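Local coordinates for protein hydrogenase maturation factor (Thermoanaerobacter tengcongensis, PDB 3VTH) that probably transfers a carbamoyl group from carbamoyl phosphate, at the expense of ATP, to the C-terminal cysteine of HypE during [NiFe]-hydrogenase maturation, at residues K159-C164 with L357-I362; I522-L527 with E531-L536. All coordinates share one frame; numbering follows the deposited sequence.

Contact 1. Residues K159-C164 with L357-I362; sequences KVFPMC and LNNRDI. With ZN (zinc ion), chain D.
The Phe161 ring overlaps Asn359, meeting the side-chain amide and the backbone carbonyl with its far edge. It thereby joins the second zinc finger of the HypF pair to the YrdC-like (telomere recombination) domain, where 357-362 runs off the end of strand 354-358. Atom CZ does most of the touching: it lies 3.4 Å from Asn359 O, which sits close to the ring plane, and 3.6 Å from Asn359 OD1. Ring and amide planes stand 72° apart, a steep angle that lets the aromatic edge bear on the flat carboxamide. Phe161 CG lies anti to its own carbonyl carbon (chi1 -68°), which sends the ring across to the other segment. The Asn359 amide has a polar anchor of its own, since OD1 also accepts from Ser192 N, and this bond should limit its rotation beside the ring. Beyond Asn359, Phe161 CE2 lies 4.2 Å from Arg360 CA. The receiving turn is built by Asn358, whose OD1 takes the backbone N-H of Arg360 at 2.9 Å (Arg360 N to Asn358 OD1) in an Asx turn, with the donor in the carbonyl plane on a lone pair. With an alanine in place of Phe161 the ring is lost, which would probably open a gap beside Asn359 O and its amide. Three residues on, Cys164 stands at the N-cap of helix 165-171 and shares zinc with Cys167, Cys186 and Cys189; its SG binds the metal at 2.3 Å.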
loop_
_atom_site.group_PDB
_atom_site.type_symbol
_atom_site.label_atom_id
_atom_site.label_comp_id
_atom_site.label_asym_id
_atom_site.label_seq_id
_atom_site.Cartn_x
_atom_site.Cartn_y
_atom_site.Cartn_z
ATOM N N LYS A 159 17.293 20.180 -9.265
ATOM C CA LYS A 159 18.652 20.501 -9.698
ATOM C C LYS A 159 18.698 21.370 -10.955
ATOM O O LYS A 159 19.730 21.959 -11.249
ATOM C CB LYS A 159 19.477 19.228 -9.937
ATOM C CG LYS A 159 19.096 18.459 -11.210
ATOM C CD LYS A 159 19.821 17.118 -11.288
ATOM C CE LYS A 159 19.402 16.342 -12.535
ATOM N NZ LYS A 159 20.205 15.092 -12.667
ATOM N N VAL A 160 17.598 21.427 -11.706
ATOM C CA VAL A 160 17.542 22.301 -12.886
ATOM C C VAL A 160 16.728 23.571 -12.624
ATOM O O VAL A 160 16.392 24.309 -13.553
ATOM C CB VAL A 160 17.055 21.566 -14.161
ATOM C CG1 VAL A 160 18.050 20.484 -14.561
ATOM C CG2 VAL A 160 15.629 20.989 -13.976
ATOM N N PHE A 161 16.417 23.813 -11.352
ATOM C CA PHE A 161 15.756 25.040 -10.925
ATOM C C PHE A 161 16.622 25.807 -9.919
ATOM O O PHE A 161 16.335 25.785 -8.725
ATOM C CB PHE A 161 14.406 24.710 -10.289
ATOM C CG PHE A 161 13.391 24.170 -11.255
ATOM C CD1 PHE A 161 12.700 25.033 -12.120
ATOM C CD2 PHE A 161 13.120 22.800 -11.307
ATOM C CE1 PHE A 161 11.764 24.538 -13.027
ATOM C CE2 PHE A 161 12.171 22.298 -12.208
ATOM C CZ PHE A 161 11.492 23.170 -13.063
ATOM N N PRO A 162 17.685 26.487 -10.387
ATOM C CA PRO A 162 18.512 27.244 -9.429
ATOM C C PRO A 162 17.713 28.343 -8.720
ATOM O O PRO A 162 16.881 29.003 -9.347
ATOM C CB PRO A 162 19.616 27.851 -10.307
ATOM C CG PRO A 162 19.057 27.872 -11.662
ATOM C CD PRO A 162 18.164 26.656 -11.769
ATOM N N MET A 163 17.966 28.520 -7.426
ATOM C CA MET A 163 17.220 29.479 -6.608
ATOM C C MET A 163 17.462 30.898 -7.099
ATOM O O MET A 163 18.595 31.261 -7.436
ATOM C CB MET A 163 17.675 29.433 -5.143
ATOM C CG MET A 163 17.399 28.161 -4.384
ATOM S SD MET A 163 18.119 28.286 -2.708
ATOM C CE MET A 163 19.889 28.294 -3.043
ATOM N N CYS A 164 16.394 31.692 -7.114
ATOM C CA CYS A 164 16.497 33.128 -7.340
ATOM C C CYS A 164 17.129 33.793 -6.111
ATOM O O CYS A 164 17.282 33.161 -5.054
ATOM C CB CYS A 164 15.118 33.732 -7.607
ATOM S SG CYS A 164 14.038 33.776 -6.142
ATOM N N LEU A 357 -0.076 19.939 -17.153
ATOM C CA LEU A 357 1.317 19.516 -17.101
ATOM C C LEU A 357 2.119 20.371 -16.111
ATOM O O LEU A 357 1.632 21.391 -15.635
ATOM C CB LEU A 357 1.912 19.724 -18.494
ATOM C CG LEU A 357 1.900 18.687 -19.622
ATOM C CD1 LEU A 357 0.802 17.612 -19.542
ATOM C CD2 LEU A 357 1.913 19.375 -20.963
ATOM N N ASN A 358 3.350 19.945 -15.803
ATOM C CA ASN A 358 4.328 20.831 -15.182
ATOM C C ASN A 358 5.742 20.402 -15.565
ATOM O O ASN A 358 5.939 19.301 -16.091
ATOM C CB ASN A 358 4.134 20.915 -13.652
ATOM C CG ASN A 358 4.551 19.654 -12.928
ATOM O OD1 ASN A 358 5.724 19.240 -12.978
ATOM N ND2 ASN A 358 3.604 19.050 -12.209
ATOM N N ASN A 359 6.728 21.260 -15.313
ATOM C CA ASN A 359 8.082 20.951 -15.745
ATOM C C ASN A 359 8.997 20.478 -14.620
ATOM O O ASN A 359 10.200 20.576 -14.748
ATOM C CB ASN A 359 8.696 22.148 -16.504
ATOM C CG ASN A 359 8.764 23.405 -15.651
ATOM O OD1 ASN A 359 8.181 23.472 -14.561
ATOM N ND2 ASN A 359 9.489 24.396 -16.126
ATOM N N ARG A 360 8.442 19.959 -13.521
ATOM C CA ARG A 360 9.276 19.308 -12.498
ATOM C C ARG A 360 9.306 17.807 -12.784
ATOM O O ARG A 360 8.278 17.128 -12.662
ATOM C CB ARG A 360 8.762 19.577 -11.064
ATOM C CG ARG A 360 9.661 18.970 -9.945
ATOM C CD ARG A 360 9.158 19.272 -8.516
ATOM N NE ARG A 360 7.771 18.826 -8.313
ATOM C CZ ARG A 360 6.949 19.318 -7.387
ATOM N NH1 ARG A 360 7.366 20.263 -6.561
ATOM N NH2 ARG A 360 5.705 18.863 -7.278
ATOM N N ASP A 361 10.468 17.288 -13.166
ATOM C CA ASP A 361 10.599 15.844 -13.454
ATOM C C ASP A 361 10.134 14.964 -12.305
ATOM O O ASP A 361 10.419 15.239 -11.138
ATOM C CB ASP A 361 12.035 15.467 -13.799
ATOM C CG ASP A 361 12.460 15.968 -15.166
ATOM O OD1 ASP A 361 13.621 15.697 -15.533
ATOM O OD2 ASP A 361 11.648 16.620 -15.883
ATOM N N ILE A 362 9.380 13.923 -12.643
ATOM C CA ILE A 362 9.066 12.869 -11.682
ATOM C C ILE A 362 10.115 11.805 -11.947
ATOM O O ILE A 362 10.192 11.270 -13.058
ATOM C CB ILE A 362 7.641 12.292 -11.864
ATOM C CG1 ILE A 362 6.590 13.369 -11.564
ATOM C CG2 ILE A 362 7.432 11.015 -10.960
ATOM C CD1 ILE A 362 5.138 12.978 -11.988
HETATM ZN ZN ZN D . 12.690 31.893 -5.953
#

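Contact 2. Residues I522-L527 with E531-L536; sequences ILVCDL and ERIAHL
Ile522 O accepts two backbone N-H groups, from Ile533 N at 2.8 Å and from Ala534 N at 3.2 Å, and this double acceptance defines a classic beta bulge in the antiparallel hairpin of strands 517-525 and 530-542. The Ile533 donor approaches nearly along the C=O axis, whereas that of Ala534 lies in the carbonyl plane on a lone pair. Ile522 N returns an almost straight bond to Ala534 O (N-H...O 173°). Toward the turn the pairing is regular again: in the hydrogen-bonded pair of Val524 and Glu531, Val524 N to Glu531 O and Glu531 N to Val524 O are each 2.8 Å. Leu523 CA adds a CA-H...O contact to Glu531 O at 3.2 Å.

The extra residue of the bulge, Ile533, turns its side chain toward the partner strand. With CG1 anti to the carbonyl carbon (chi1 -54°), that branch reaches Val524 CG2 at 3.6 Å, the two side chains crossing at a slant. Ile522 CG1 rests on Ala534 CB at 3.8 Å, and helix 666-692 covers this apolar group through Ile688 and Leu684. On the face of Leu523 and Arg532, Leu523 CD2 lies against Arg532 CA and CG. The extended arginine continues to a salt bridge with Glu521 and a cation-pi contact with Trp518, while His535 CD2 sits 3.6 Å above its guanidinium plane. Backbone bonds thus fix the register, the bulge absorbs one residue, and the faces differ: that of Ile522, Val524 and Ala534 packs apolar groups under helix 666-692, with Glu531 at its exposed end near the turn, while the other combines leucine with a charged group held by its own partners.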
loop_
_atom_site.group_PDB
_atom_site.type_symbol
_atom_site.label_atom_id
_atom_site.label_comp_id
_atom_site.label_asym_id
_atom_site.label_seq_id
_atom_site.Cartn_x
_atom_site.Cartn_y
_atom_site.Cartn_z
ATOM N N ILE A 522 -5.103 -23.626 7.078
ATOM C CA ILE A 522 -4.602 -23.381 8.419
ATOM C C ILE A 522 -3.272 -24.096 8.529
ATOM O O ILE A 522 -3.157 -25.303 8.283
ATOM C CB ILE A 522 -5.525 -23.876 9.573
ATOM C CG1 ILE A 522 -6.999 -23.570 9.319
ATOM C CG2 ILE A 522 -5.049 -23.294 10.935
ATOM C CD1 ILE A 522 -7.351 -22.173 9.238
ATOM N N LEU A 523 -2.264 -23.324 8.875
ATOM C CA LEU A 523 -0.920 -23.833 9.023
ATOM C C LEU A 523 -0.500 -23.696 10.468
ATOM O O LEU A 523 -1.048 -22.873 11.213
ATOM C CB LEU A 523 0.034 -22.997 8.164
ATOM C CG LEU A 523 -0.390 -22.707 6.727
ATOM C CD1 LEU A 523 0.678 -21.837 6.035
ATOM C CD2 LEU A 523 -0.626 -24.037 5.956
ATOM N N VAL A 524 0.466 -24.510 10.866
ATOM C CA VAL A 524 1.295 -24.158 11.995
ATOM C C VAL A 524 2.657 -23.829 11.393
ATOM O O VAL A 524 3.268 -24.674 10.736
ATOM C CB VAL A 524 1.391 -25.286 13.021
ATOM C CG1 VAL A 524 2.459 -24.966 14.059
ATOM C CG2 VAL A 524 0.023 -25.517 13.688
ATOM N N CYS A 525 3.106 -22.592 11.569
ATOM C CA CYS A 525 4.383 -22.198 10.987
ATOM C C CYS A 525 5.211 -21.247 11.822
ATOM O O CYS A 525 4.701 -20.527 12.688
ATOM C CB CYS A 525 4.192 -21.616 9.590
ATOM S SG CYS A 525 3.026 -20.270 9.479
ATOM N N ASP A 526 6.507 -21.269 11.556
ATOM C CA ASP A 526 7.395 -20.235 12.063
ATOM C C ASP A 526 7.987 -19.559 10.839
ATOM O O ASP A 526 7.422 -19.664 9.762
ATOM C CB ASP A 526 8.463 -20.818 13.009
ATOM C CG ASP A 526 9.256 -21.972 12.390
ATOM O OD1 ASP A 526 9.317 -22.100 11.147
ATOM O OD2 ASP A 526 9.832 -22.769 13.170
ATOM N N LEU A 527 9.129 -18.895 10.981
ATOM C CA LEU A 527 9.720 -18.207 9.837
ATOM C C LEU A 527 10.559 -19.153 8.970
ATOM O O LEU A 527 11.101 -18.747 7.950
ATOM C CB LEU A 527 10.565 -17.014 10.302
ATOM C CG LEU A 527 9.873 -15.809 10.972
ATOM C CD1 LEU A 527 10.895 -14.762 11.400
ATOM C CD2 LEU A 527 8.836 -15.174 10.050
ATOM N N GLU A 531 3.584 -26.393 8.607
ATOM C CA GLU A 531 2.866 -27.655 8.522
ATOM C C GLU A 531 1.415 -27.312 8.181
ATOM O O GLU A 531 0.817 -26.453 8.816
ATOM C CB GLU A 531 2.952 -28.454 9.838
ATOM C CG GLU A 531 2.116 -29.760 9.778
ATOM C CD GLU A 531 2.166 -30.628 11.049
ATOM O OE1 GLU A 531 2.783 -30.221 12.062
ATOM O OE2 GLU A 531 1.562 -31.726 11.026
ATOM N N ARG A 532 0.868 -27.968 7.165
ATOM C CA ARG A 532 -0.511 -27.742 6.768
ATOM C C ARG A 532 -1.411 -28.580 7.663
ATOM O O ARG A 532 -1.295 -29.804 7.691
ATOM C CB ARG A 532 -0.702 -28.170 5.320
ATOM C CG ARG A 532 -2.015 -27.701 4.717
ATOM C CD ARG A 532 -2.271 -28.493 3.438
ATOM N NE ARG A 532 -3.275 -27.847 2.602
ATOM C CZ ARG A 532 -3.750 -28.385 1.491
ATOM N NH1 ARG A 532 -3.320 -29.588 1.096
ATOM N NH2 ARG A 532 -4.654 -27.723 0.785
ATOM N N ILE A 533 -2.319 -27.929 8.384
ATOM C CA ILE A 533 -3.118 -28.624 9.393
ATOM C C ILE A 533 -4.545 -28.848 8.910
ATOM O O ILE A 533 -5.152 -29.879 9.209
ATOM C CB ILE A 533 -3.145 -27.846 10.728
ATOM C CG1 ILE A 533 -1.715 -27.547 11.204
ATOM C CG2 ILE A 533 -3.947 -28.607 11.807
ATOM C CD1 ILE A 533 -0.899 -28.797 11.539
ATOM N N ALA A 534 -5.079 -27.876 8.177
ATOM C CA ALA A 534 -6.493 -27.923 7.766
ATOM C C ALA A 534 -6.691 -27.173 6.455
ATOM O O ALA A 534 -5.929 -26.271 6.132
ATOM C CB ALA A 534 -7.414 -27.336 8.869
ATOM N N HIS A 535 -7.700 -27.585 5.692
ATOM C CA HIS A 535 -8.036 -26.929 4.433
ATOM C C HIS A 535 -9.467 -27.271 4.040
ATOM O O HIS A 535 -10.112 -28.061 4.708
ATOM C CB HIS A 535 -7.044 -27.331 3.330
ATOM C CG HIS A 535 -7.055 -28.791 2.984
ATOM N ND1 HIS A 535 -7.837 -29.306 1.972
ATOM C CD2 HIS A 535 -6.336 -29.836 3.472
ATOM C CE1 HIS A 535 -7.623 -30.608 1.870
ATOM N NE2 HIS A 535 -6.715 -30.954 2.765
ATOM N N LEU A 536 -9.962 -26.663 2.972
ATOM C CA LEU A 536 -11.281 -27.011 2.423
ATOM C C LEU A 536 -11.179 -28.211 1.486
ATOM O O LEU A 536 -10.160 -28.368 0.815
ATOM C CB LEU A 536 -11.886 -25.811 1.687
ATOM C CG LEU A 536 -12.315 -24.619 2.548
ATOM C CD1 LEU A 536 -12.938 -23.500 1.676
ATOM C CD2 LEU A 536 -13.294 -25.040 3.656
#

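In the fold
Following the chain from the N terminus, the sheet that includes strands 10-17 and 76-85 forms first, then the zinc site of Cys114, Cys117, Cys136 and Cys139, before 159-164 in the loop preceding helix 165-171. Contact 1 closes a long loop: 192 residues separate its segments, so a finger is tied back to the end of strand 354-358. Contact 2 is local, closing a hairpin across three residues in the second Kae1-like subdomain, where the side chain of Leu523 is about 11 Å from the bound iron. The two neither nest nor cross; contact 1 is complete before contact 2 begins. Their centres lie 53 Å apart on opposite sides of the chain's centre, without touching.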